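Local coordinates for uncharacterized protein (PDB 3H04) that is of unknown function but has an alpha/beta-hydrolase fold and probably acts as a serine esterase or a related hydrolase, at residues A[19-25]-A[57-63]; A[38-42]-A[172-176]; A[44-48]-A[62-66]; A[66-72]-A[159-165]. All coordinates share one frame; numbering follows the deposited sequence.

The chain folds like an alpha/beta-hydrolase; contacts 1, 3 and 4 follow strand 60-65 from one end into the loop beyond it, and contact 2 lies beside contact 4. Contact 1 pairs that strand with strand 15-21. Contact 3, its centre about 12 Å away, shares L62 and I63 with it and meets the loop leading into helix 50-56. At S66 contact 3 passes into contact 4, where residues 66-72 meet the loop 159-165. The centre of contact 2 is about 10 Å from that of contact 4, and that of contact 1 about 28 Å from both. Contacts 2 and 4 join loops leaving the sheet to the helical insertion between strands 121-125 and 212-217, while contacts 1 and 3 hold strand 60-65 in place.

Contact 1: residues A[19-25]-A[57-63]; sequences TIIKAKN and TEHYDLI
I21 lays its branch methyl CG2 against T57 CG2 at 3.7 Å, the two short side chains meeting at a slant on the face of the sheet that L62 shares and I53 covers. On the other face I20 and I63 lie side by side, CG1 to CG1 at 3.8 Å, where beta-branched isoleucines suit an extended backbone. Strands 19-21 and 60-63 run antiparallel here, with I21 and L62 as a hydrogen-bonded pair: I21 N gives to L62 O at 2.8 Å and L62 N returns a bond to I21 O. Beyond the strand the chain 22-25 keeps to the turn after helix 50-56, K24 N bonding to T57 O at 2.7 Å and N25 N to E58 O at 3.0 Å. D61 holds the corner. A23 N reaches its OD1 at 2.9 Å from above the carboxylate plane, while K22 curls over, its chain bent from chi2 onward, to form a salt bridge from NZ to D61 OD2 at 3.0 Å on the syn side. Hydroxyls of T28 and Y93 add bonds to OD1 and OD2 respectively. Four donors around one carboxylate, one of them a lysine, would favour the ionised form and make a largely buried aspartate tolerable.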
# COMPACT_ATOMS: atom_id res chain seq x y z
N THR A 19 -9.13 9.18 7.87
CA THR A 19 -10.38 8.75 8.49
C THR A 19 -10.14 7.59 9.43
O THR A 19 -9.31 6.69 9.18
CB THR A 19 -11.45 8.30 7.47
OG1 THR A 19 -10.99 7.10 6.81
CG2 THR A 19 -11.69 9.37 6.43
N ILE A 20 -10.85 7.61 10.54
CA ILE A 20 -10.84 6.52 11.49
C ILE A 20 -12.24 5.97 11.54
O ILE A 20 -13.21 6.72 11.77
CB ILE A 20 -10.44 6.98 12.91
CG1 ILE A 20 -9.03 7.61 12.90
CG2 ILE A 20 -10.56 5.81 13.95
CD1 ILE A 20 -8.45 7.81 14.29
N ILE A 21 -12.36 4.66 11.31
CA ILE A 21 -13.60 3.94 11.56
C ILE A 21 -13.37 3.14 12.82
O ILE A 21 -12.43 2.33 12.87
CB ILE A 21 -13.92 2.95 10.41
CG1 ILE A 21 -14.31 3.70 9.14
CG2 ILE A 21 -15.07 1.95 10.88
CD1 ILE A 21 -13.98 2.96 7.86
N LYS A 22 -14.22 3.34 13.83
CA LYS A 22 -14.06 2.71 15.15
C LYS A 22 -14.46 1.24 15.19
O LYS A 22 -15.38 0.82 14.48
CB LYS A 22 -14.88 3.44 16.22
CG LYS A 22 -14.52 4.90 16.46
CD LYS A 22 -13.07 5.10 16.96
CE LYS A 22 -12.91 4.92 18.47
NZ LYS A 22 -12.41 3.54 18.77
N ALA A 23 -13.76 0.48 16.04
CA ALA A 23 -14.14 -0.92 16.34
C ALA A 23 -15.60 -1.00 16.78
O ALA A 23 -15.99 -0.24 17.64
CB ALA A 23 -13.24 -1.48 17.41
N LYS A 24 -16.36 -1.94 16.20
CA LYS A 24 -17.78 -2.15 16.51
C LYS A 24 -18.04 -2.57 17.94
O LYS A 24 -18.98 -2.12 18.57
CB LYS A 24 -18.38 -3.23 15.59
CG LYS A 24 -18.83 -2.75 14.21
CD LYS A 24 -19.20 -3.94 13.29
CE LYS A 24 -18.71 -3.74 11.85
NZ LYS A 24 -19.31 -2.55 11.14
N ASN A 25 -17.22 -3.48 18.43
CA ASN A 25 -17.37 -3.98 19.79
C ASN A 25 -16.18 -3.48 20.56
O ASN A 25 -15.03 -3.77 20.23
CB ASN A 25 -17.48 -5.51 19.79
CG ASN A 25 -18.38 -6.01 18.67
OD1 ASN A 25 -17.90 -6.42 17.61
ND2 ASN A 25 -19.69 -5.93 18.89
N THR A 57 -13.15 -4.16 11.25
CA THR A 57 -13.47 -3.25 12.35
C THR A 57 -14.36 -3.85 13.45
O THR A 57 -14.80 -3.14 14.34
CB THR A 57 -14.10 -1.94 11.84
OG1 THR A 57 -15.34 -2.20 11.18
CG2 THR A 57 -13.12 -1.23 10.88
N GLU A 58 -14.61 -5.15 13.40
CA GLU A 58 -15.35 -5.79 14.47
C GLU A 58 -14.69 -5.50 15.80
O GLU A 58 -15.36 -5.15 16.77
CB GLU A 58 -15.40 -7.30 14.29
CG GLU A 58 -16.29 -7.76 13.15
CD GLU A 58 -16.58 -9.26 13.21
OE1 GLU A 58 -16.78 -9.81 14.33
OE2 GLU A 58 -16.60 -9.88 12.12
N HIS A 59 -13.37 -5.67 15.83
CA HIS A 59 -12.59 -5.50 17.06
C HIS A 59 -11.37 -4.60 16.93
O HIS A 59 -10.70 -4.34 17.93
CB HIS A 59 -12.24 -6.87 17.62
CG HIS A 59 -13.44 -7.64 18.10
ND1 HIS A 59 -13.74 -8.91 17.67
CD2 HIS A 59 -14.44 -7.28 18.95
CE1 HIS A 59 -14.86 -9.32 18.25
NE2 HIS A 59 -15.31 -8.35 19.02
N TYR A 60 -11.10 -4.10 15.71
CA TYR A 60 -9.97 -3.23 15.44
C TYR A 60 -10.45 -1.88 14.92
O TYR A 60 -11.49 -1.79 14.24
CB TYR A 60 -9.01 -3.90 14.44
CG TYR A 60 -8.41 -5.15 15.03
CD1 TYR A 60 -7.27 -5.10 15.84
CD2 TYR A 60 -9.02 -6.38 14.87
CE1 TYR A 60 -6.74 -6.23 16.43
CE2 TYR A 60 -8.49 -7.50 15.43
CZ TYR A 60 -7.36 -7.43 16.22
OH TYR A 60 -6.87 -8.59 16.82
N ASP A 61 -9.73 -0.81 15.23
CA ASP A 61 -9.96 0.46 14.51
C ASP A 61 -9.24 0.38 13.18
O ASP A 61 -8.16 -0.23 13.09
CB ASP A 61 -9.41 1.67 15.28
CG ASP A 61 -10.22 1.98 16.54
OD1 ASP A 61 -11.10 1.18 16.92
OD2 ASP A 61 -9.94 3.04 17.13
N LEU A 62 -9.84 1.00 12.16
CA LEU A 62 -9.30 1.06 10.81
C LEU A 62 -9.07 2.53 10.46
O LEU A 62 -10.00 3.31 10.49
CB LEU A 62 -10.25 0.41 9.79
CG LEU A 62 -9.69 0.36 8.37
CD1 LEU A 62 -8.43 -0.51 8.34
CD2 LEU A 62 -10.75 -0.18 7.42
N ILE A 63 -7.83 2.88 10.16
CA ILE A 63 -7.48 4.27 9.85
C ILE A 63 -6.99 4.38 8.42
O ILE A 63 -5.98 3.79 8.09
CB ILE A 63 -6.41 4.77 10.79
CG1 ILE A 63 -6.84 4.54 12.24
CG2 ILE A 63 -6.18 6.29 10.54
CD1 ILE A 63 -6.25 3.34 12.96

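Contact 2: residues A[38-42]-A[172-176]; sequences GGLMF and RFLIY
F42 rests its ring on the start of helix 173-182, which belongs to the helical insertion of this alpha/beta-hydrolase fold, while its own segment is the glycine-rich loop after strand 30-35, whose counterpart in related esterases contributes backbone N-H groups to the oxyanion hole. The tight part is a layered one. F173 CB sits over one face of the F42 ring, 3.6 Å from its centroid and almost straight above it, a CH-pi contact, and G38 CA lies over the opposite face. At the ring's edge F42 CE2 meets Y176 CB at 3.7 Å, and the two aromatic planes are inclined by 52°. G39 suits its place because it brings a bare CA to 3.6 Å from Y176 CE1, and its positive phi is easy for glycine. The Y176 hydroxyl goes on to D222. M41 extends its chain toward the helix, so that SD approaches Y176 CA at 3.8 Å and, more loosely, I175 CG2. The outer side is different: F173 contributes its CB to the contact, but chi1 of 88° turns its ring away toward the exposed surface, and F42 itself is partly exposed. On the inner side R172 stretches out, CG opposite the backbone N and every bond to NE extended, to carry its guanidinium to the loop backbone. NH2 has a weak bond to M41 O and a stronger partner in E72. The firmer grip is that of R172 NE, which meets M41 O at 2.7 Å almost in the guanidinium plane, with an N-H...O angle of 162°.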
# COMPACT_ATOMS: atom_id res chain seq x y z
N GLY A 38 -2.51 1.67 -5.97
CA GLY A 38 -2.56 2.58 -7.15
C GLY A 38 -1.23 2.97 -7.74
O GLY A 38 -1.09 4.05 -8.39
N GLY A 39 -0.23 2.10 -7.55
CA GLY A 39 1.12 2.28 -8.13
C GLY A 39 1.81 3.59 -7.77
O GLY A 39 2.71 4.03 -8.49
N LEU A 40 1.42 4.15 -6.63
CA LEU A 40 1.82 5.46 -6.11
C LEU A 40 1.31 6.64 -6.96
O LEU A 40 1.69 7.79 -6.68
CB LEU A 40 3.36 5.57 -5.92
CG LEU A 40 4.07 4.43 -5.16
CD1 LEU A 40 5.61 4.50 -5.38
CD2 LEU A 40 3.68 4.44 -3.68
N MET A 41 0.45 6.38 -7.95
CA MET A 41 0.10 7.40 -8.96
C MET A 41 -1.39 7.71 -9.05
O MET A 41 -1.80 8.78 -9.55
CB MET A 41 0.59 6.97 -10.34
CG MET A 41 2.06 6.72 -10.49
SD MET A 41 2.64 6.39 -12.23
CE MET A 41 4.32 6.74 -11.90
N PHE A 42 -2.23 6.77 -8.62
CA PHE A 42 -3.64 7.01 -8.59
C PHE A 42 -4.27 6.34 -7.35
O PHE A 42 -3.59 5.73 -6.52
CB PHE A 42 -4.33 6.51 -9.91
CG PHE A 42 -4.36 5.00 -10.06
CD1 PHE A 42 -5.47 4.27 -9.68
CD2 PHE A 42 -3.22 4.30 -10.56
CE1 PHE A 42 -5.52 2.90 -9.83
CE2 PHE A 42 -3.24 2.91 -10.70
CZ PHE A 42 -4.39 2.20 -10.32
N ARG A 172 -7.20 8.99 -14.36
CA ARG A 172 -5.87 9.24 -13.94
C ARG A 172 -5.06 7.95 -13.98
O ARG A 172 -3.85 7.99 -14.22
CB ARG A 172 -5.89 9.81 -12.50
CG ARG A 172 -4.52 10.14 -11.99
CD ARG A 172 -4.62 10.86 -10.70
NE ARG A 172 -3.29 10.99 -10.20
CZ ARG A 172 -2.57 12.08 -10.20
NH1 ARG A 172 -3.06 13.25 -10.62
NH2 ARG A 172 -1.32 11.99 -9.76
N PHE A 173 -5.71 6.82 -13.75
CA PHE A 173 -4.99 5.54 -13.76
C PHE A 173 -4.20 5.23 -15.03
O PHE A 173 -3.22 4.46 -14.98
CB PHE A 173 -5.92 4.41 -13.38
CG PHE A 173 -6.60 3.84 -14.50
CD1 PHE A 173 -5.98 2.86 -15.23
CD2 PHE A 173 -7.86 4.28 -14.87
CE1 PHE A 173 -6.54 2.32 -16.26
CE2 PHE A 173 -8.46 3.67 -15.98
CZ PHE A 173 -7.78 2.70 -16.66
N LEU A 174 -4.53 5.89 -16.15
CA LEU A 174 -3.76 5.70 -17.38
C LEU A 174 -2.34 6.19 -17.25
O LEU A 174 -1.50 5.74 -18.00
CB LEU A 174 -4.43 6.39 -18.56
CG LEU A 174 -5.74 5.75 -19.02
CD1 LEU A 174 -6.45 6.70 -20.02
CD2 LEU A 174 -5.52 4.34 -19.61
N ILE A 175 -2.09 7.13 -16.34
CA ILE A 175 -0.71 7.58 -16.07
C ILE A 175 0.15 6.40 -15.61
O ILE A 175 1.31 6.24 -16.03
CB ILE A 175 -0.65 8.67 -14.99
CG1 ILE A 175 -1.43 9.93 -15.39
CG2 ILE A 175 0.83 9.09 -14.69
CD1 ILE A 175 -1.64 10.80 -14.09
N TYR A 176 -0.44 5.54 -14.79
CA TYR A 176 0.25 4.33 -14.27
C TYR A 176 0.39 3.25 -15.37
O TYR A 176 1.45 2.61 -15.49
CB TYR A 176 -0.50 3.78 -13.08
CG TYR A 176 0.04 2.44 -12.60
CD1 TYR A 176 1.27 2.37 -11.90
CD2 TYR A 176 -0.59 1.27 -12.91
CE1 TYR A 176 1.83 1.19 -11.53
CE2 TYR A 176 -0.07 0.03 -12.47
CZ TYR A 176 1.15 0.00 -11.76
OH TYR A 176 1.80 -1.16 -11.32

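Contact 3: residues A[44-48]-A[62-66]; sequences KANDL and LIQLS
Q64 reaches from strand 62-65 to the backbone of the loop 44-48 and makes the direct hydrogen bond of the contact, from NE2 to A45 O at 2.9 Å. The bond is bent, with an N-H...O angle of 137°, and the donor is tilted 29° from the carbonyl plane. Chi1 of -58° sets CG beside the backbone N, and the straight chain beyond it carries the amide across the gap. A glutamine suits this place because the same NE2 also gives to a water at 2.8 Å, which in turn donates to L48 O, so one amide nitrogen serves two backbone carbonyls of the loop. A second water links the segments further along: it accepts from A45 N at 2.9 Å and is hydrogen-bonded to S66 OG at 3.0 Å. The van der Waals part depends on A45, whose small CB points to the strand and slips close to its polar end, 3.4 Å from L65 O and 3.5 Å from S66 OG; a methyl group is compact enough to enter here. The apolar part lies at the other end, where L48 CD1 and L62 CD2 meet tip to tip at 3.8 Å. I53 of helix 50-56 touches L48, L62 and Q64 and so closes this end of the contact into the hydrophobic layer between helix and sheet. The arrangement belongs to a beta-alpha-beta crossover, in which strand 30-35, helix 50-56 and the parallel strand 60-65 follow one another, as in the central sheet of alpha/beta-hydrolases.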
# COMPACT_ATOMS: atom_id res chain seq x y z
N LYS A 44 -7.40 6.21 -4.08
CA LYS A 44 -7.97 6.99 -2.97
C LYS A 44 -7.96 6.11 -1.73
O LYS A 44 -7.96 4.87 -1.84
CB LYS A 44 -9.40 7.45 -3.28
CG LYS A 44 -10.43 6.32 -3.42
CD LYS A 44 -11.81 6.85 -3.94
CE LYS A 44 -12.75 5.66 -4.19
NZ LYS A 44 -14.13 6.08 -4.11
N ALA A 45 -7.95 6.77 -0.57
CA ALA A 45 -7.87 6.12 0.74
C ALA A 45 -9.07 5.25 1.06
O ALA A 45 -8.92 4.20 1.70
CB ALA A 45 -7.70 7.20 1.85
N ASN A 46 -10.27 5.70 0.66
CA ASN A 46 -11.51 4.96 0.93
C ASN A 46 -11.92 4.00 -0.20
O ASN A 46 -13.06 4.08 -0.68
CB ASN A 46 -12.68 5.90 1.27
CG ASN A 46 -13.01 6.86 0.13
OD1 ASN A 46 -12.15 7.17 -0.71
ND2 ASN A 46 -14.24 7.33 0.10
N ASP A 47 -11.01 3.12 -0.62
CA ASP A 47 -11.23 2.19 -1.73
C ASP A 47 -11.51 0.76 -1.29
O ASP A 47 -11.69 -0.11 -2.15
CB ASP A 47 -10.08 2.18 -2.76
CG ASP A 47 -8.77 1.59 -2.21
OD1 ASP A 47 -8.65 1.36 -0.98
OD2 ASP A 47 -7.85 1.35 -3.02
N LEU A 48 -11.61 0.52 0.02
CA LEU A 48 -11.92 -0.80 0.57
C LEU A 48 -13.44 -1.06 0.50
O LEU A 48 -14.21 -0.19 0.90
CB LEU A 48 -11.52 -0.90 2.06
CG LEU A 48 -10.05 -1.16 2.35
CD1 LEU A 48 -9.84 -1.17 3.84
CD2 LEU A 48 -9.60 -2.52 1.70
N LEU A 62 -9.84 1.00 12.16
CA LEU A 62 -9.30 1.06 10.81
C LEU A 62 -9.07 2.53 10.46
O LEU A 62 -10.00 3.31 10.49
CB LEU A 62 -10.25 0.41 9.79
CG LEU A 62 -9.69 0.36 8.37
CD1 LEU A 62 -8.43 -0.51 8.34
CD2 LEU A 62 -10.75 -0.18 7.42
N ILE A 63 -7.83 2.88 10.16
CA ILE A 63 -7.48 4.27 9.85
C ILE A 63 -6.99 4.38 8.42
O ILE A 63 -5.98 3.79 8.09
CB ILE A 63 -6.41 4.77 10.79
CG1 ILE A 63 -6.84 4.54 12.24
CG2 ILE A 63 -6.18 6.29 10.54
CD1 ILE A 63 -6.25 3.34 12.96
N GLN A 64 -7.70 5.10 7.56
CA GLN A 64 -7.35 5.13 6.14
C GLN A 64 -6.53 6.37 5.82
O GLN A 64 -7.07 7.48 5.87
CB GLN A 64 -8.65 4.98 5.34
CG GLN A 64 -9.27 3.68 5.78
CD GLN A 64 -10.53 3.29 5.11
OE1 GLN A 64 -11.55 3.20 5.79
NE2 GLN A 64 -10.48 2.96 3.81
N LEU A 65 -5.24 6.22 5.57
CA LEU A 65 -4.41 7.41 5.43
C LEU A 65 -4.25 7.86 4.01
O LEU A 65 -4.52 7.13 3.09
CB LEU A 65 -3.02 7.31 6.11
CG LEU A 65 -1.88 6.45 5.65
CD1 LEU A 65 -1.27 6.87 4.34
CD2 LEU A 65 -0.78 6.42 6.83
N SER A 66 -3.82 9.10 3.85
CA SER A 66 -3.61 9.68 2.53
C SER A 66 -2.18 10.17 2.38
O SER A 66 -1.50 10.45 3.39
CB SER A 66 -4.60 10.81 2.30
OG SER A 66 -5.92 10.23 2.26
O HOH W 1 -6.95 9.49 -0.46
O HOH W 2 -12.78 2.41 2.28

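Contact 4: residues A[66-72]-A[159-165]; sequences SYRLLPE and TSPTPVV
E72 OE2 accepts from S160 N at 2.8 Å through its anti lone pair, in a fairly straight bond of 162°. The other oxygen, OE1, forms a salt bridge with R172, so one carboxylate holds both the loop 159-165 and the helix start that follows it. The side chain turns sharply at chi2, 91°, which brings OE2 round to the S160 backbone. S160 is itself steadied, its OG giving a hydrogen bond to T162 O. The second direct link is between backbones: L69 N meets V164 O at 3.0 Å, nearly in line with the carbonyl. Water fills in beside these bonds. One molecule accepts from V164 N and lies 2.7 Å from E72 OE1; two more donate to V165 O and join it to S66 OG and Y67 N. Farther out the contact is apolar. R68 runs its CD alongside P163 CB at 3.6 Å, using the aliphatic part of an arginine whose charged end is taken by D12 and D81. L69 CD1 reaches V164 CG2 at 4.0 Å, while V165 CB packs on S66 CB at 3.9 Å, the small serine leaving room for the branched valine. P71, after a cis peptide bond, touches T159 CG2 with its CG. The sequence YRLLPE at 67-72 closely resembles the YRLAPE element of esterases of the hormone-sensitive lipase family, consistent with an alpha/beta-hydrolase in which the loop after strand 60-65 meets the loop that precedes helix 173-182 of the helical insertion.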
# COMPACT_ATOMS: atom_id res chain seq x y z
N SER A 66 -3.82 9.10 3.85
CA SER A 66 -3.61 9.68 2.53
C SER A 66 -2.18 10.17 2.38
O SER A 66 -1.50 10.45 3.39
CB SER A 66 -4.60 10.81 2.30
OG SER A 66 -5.92 10.23 2.26
N TYR A 67 -1.72 10.22 1.13
CA TYR A 67 -0.41 10.76 0.81
C TYR A 67 -0.52 11.41 -0.58
O TYR A 67 -1.37 11.01 -1.36
CB TYR A 67 0.66 9.66 0.80
CG TYR A 67 0.31 8.49 -0.06
CD1 TYR A 67 0.68 8.47 -1.41
CD2 TYR A 67 -0.38 7.41 0.44
CE1 TYR A 67 0.34 7.38 -2.22
CE2 TYR A 67 -0.71 6.30 -0.36
CZ TYR A 67 -0.33 6.32 -1.69
OH TYR A 67 -0.68 5.28 -2.49
N ARG A 68 0.37 12.36 -0.86
CA ARG A 68 0.41 13.00 -2.18
C ARG A 68 0.92 12.01 -3.24
O ARG A 68 1.80 11.19 -3.00
CB ARG A 68 1.20 14.31 -2.10
CG ARG A 68 0.38 15.45 -1.46
CD ARG A 68 1.23 16.69 -1.20
NE ARG A 68 2.11 16.53 -0.05
CZ ARG A 68 2.89 17.51 0.41
NH1 ARG A 68 2.92 18.70 -0.21
NH2 ARG A 68 3.64 17.30 1.46
N LEU A 69 0.34 12.05 -4.42
CA LEU A 69 0.68 11.09 -5.44
C LEU A 69 1.78 11.53 -6.38
O LEU A 69 1.99 12.74 -6.64
CB LEU A 69 -0.58 10.80 -6.25
CG LEU A 69 -1.79 10.29 -5.45
CD1 LEU A 69 -3.11 10.33 -6.29
CD2 LEU A 69 -1.57 8.92 -4.79
N LEU A 70 2.46 10.53 -6.96
CA LEU A 70 3.28 10.78 -8.16
C LEU A 70 2.35 11.09 -9.34
O LEU A 70 1.25 10.61 -9.38
CB LEU A 70 4.16 9.60 -8.51
CG LEU A 70 5.00 8.88 -7.45
CD1 LEU A 70 5.43 7.59 -8.13
CD2 LEU A 70 6.16 9.72 -7.02
N PRO A 71 2.82 11.87 -10.33
CA PRO A 71 4.16 12.42 -10.46
C PRO A 71 4.32 13.85 -9.95
O PRO A 71 5.37 14.44 -10.13
CB PRO A 71 4.36 12.39 -11.97
CG PRO A 71 2.99 12.80 -12.49
CD PRO A 71 2.04 12.02 -11.58
N GLU A 72 3.28 14.42 -9.36
CA GLU A 72 3.35 15.84 -8.96
C GLU A 72 4.24 16.03 -7.74
O GLU A 72 4.74 17.12 -7.52
CB GLU A 72 1.97 16.42 -8.66
CG GLU A 72 1.03 16.40 -9.85
CD GLU A 72 0.17 15.13 -9.96
OE1 GLU A 72 0.45 14.10 -9.29
OE2 GLU A 72 -0.80 15.19 -10.74
N THR A 159 -2.64 14.72 -15.34
CA THR A 159 -2.03 15.21 -14.14
C THR A 159 -2.62 16.52 -13.68
O THR A 159 -3.36 17.24 -14.41
CB THR A 159 -0.47 15.37 -14.29
OG1 THR A 159 -0.18 16.41 -15.21
CG2 THR A 159 0.15 14.09 -14.77
N SER A 160 -2.27 16.85 -12.46
CA SER A 160 -2.82 18.00 -11.80
C SER A 160 -1.75 19.08 -11.75
O SER A 160 -0.56 18.77 -11.67
CB SER A 160 -3.27 17.59 -10.38
OG SER A 160 -3.72 18.73 -9.67
N PRO A 161 -2.15 20.36 -11.78
CA PRO A 161 -1.17 21.42 -11.68
C PRO A 161 -0.61 21.54 -10.27
O PRO A 161 0.46 22.11 -10.09
CB PRO A 161 -1.95 22.69 -12.11
CG PRO A 161 -3.35 22.39 -11.93
CD PRO A 161 -3.53 20.88 -11.90
N THR A 162 -1.27 20.94 -9.28
CA THR A 162 -0.71 20.91 -7.92
C THR A 162 -0.95 19.49 -7.33
O THR A 162 -1.82 18.77 -7.81
CB THR A 162 -1.37 21.97 -7.08
OG1 THR A 162 -2.74 21.64 -6.92
CG2 THR A 162 -1.28 23.37 -7.76
N PRO A 163 -0.21 19.09 -6.29
CA PRO A 163 -0.37 17.69 -5.79
C PRO A 163 -1.74 17.40 -5.25
O PRO A 163 -2.38 18.29 -4.70
CB PRO A 163 0.66 17.61 -4.66
CG PRO A 163 1.68 18.68 -4.98
CD PRO A 163 0.86 19.80 -5.55
N VAL A 164 -2.15 16.12 -5.36
CA VAL A 164 -3.42 15.62 -4.95
C VAL A 164 -3.20 14.39 -4.06
O VAL A 164 -2.16 13.75 -4.14
CB VAL A 164 -4.31 15.21 -6.19
CG1 VAL A 164 -4.82 16.48 -6.93
CG2 VAL A 164 -3.59 14.25 -7.11
N VAL A 165 -4.18 14.05 -3.23
CA VAL A 165 -4.12 12.80 -2.47
C VAL A 165 -5.09 11.74 -3.00
O VAL A 165 -5.11 10.64 -2.48
CB VAL A 165 -4.35 12.97 -0.95
CG1 VAL A 165 -3.39 13.99 -0.38
CG2 VAL A 165 -5.80 13.39 -0.66
O HOH W 1 -6.95 9.49 -0.46
O HOH W 3 -3.25 9.07 -1.19
O HOH W 4 -0.09 14.53 -6.69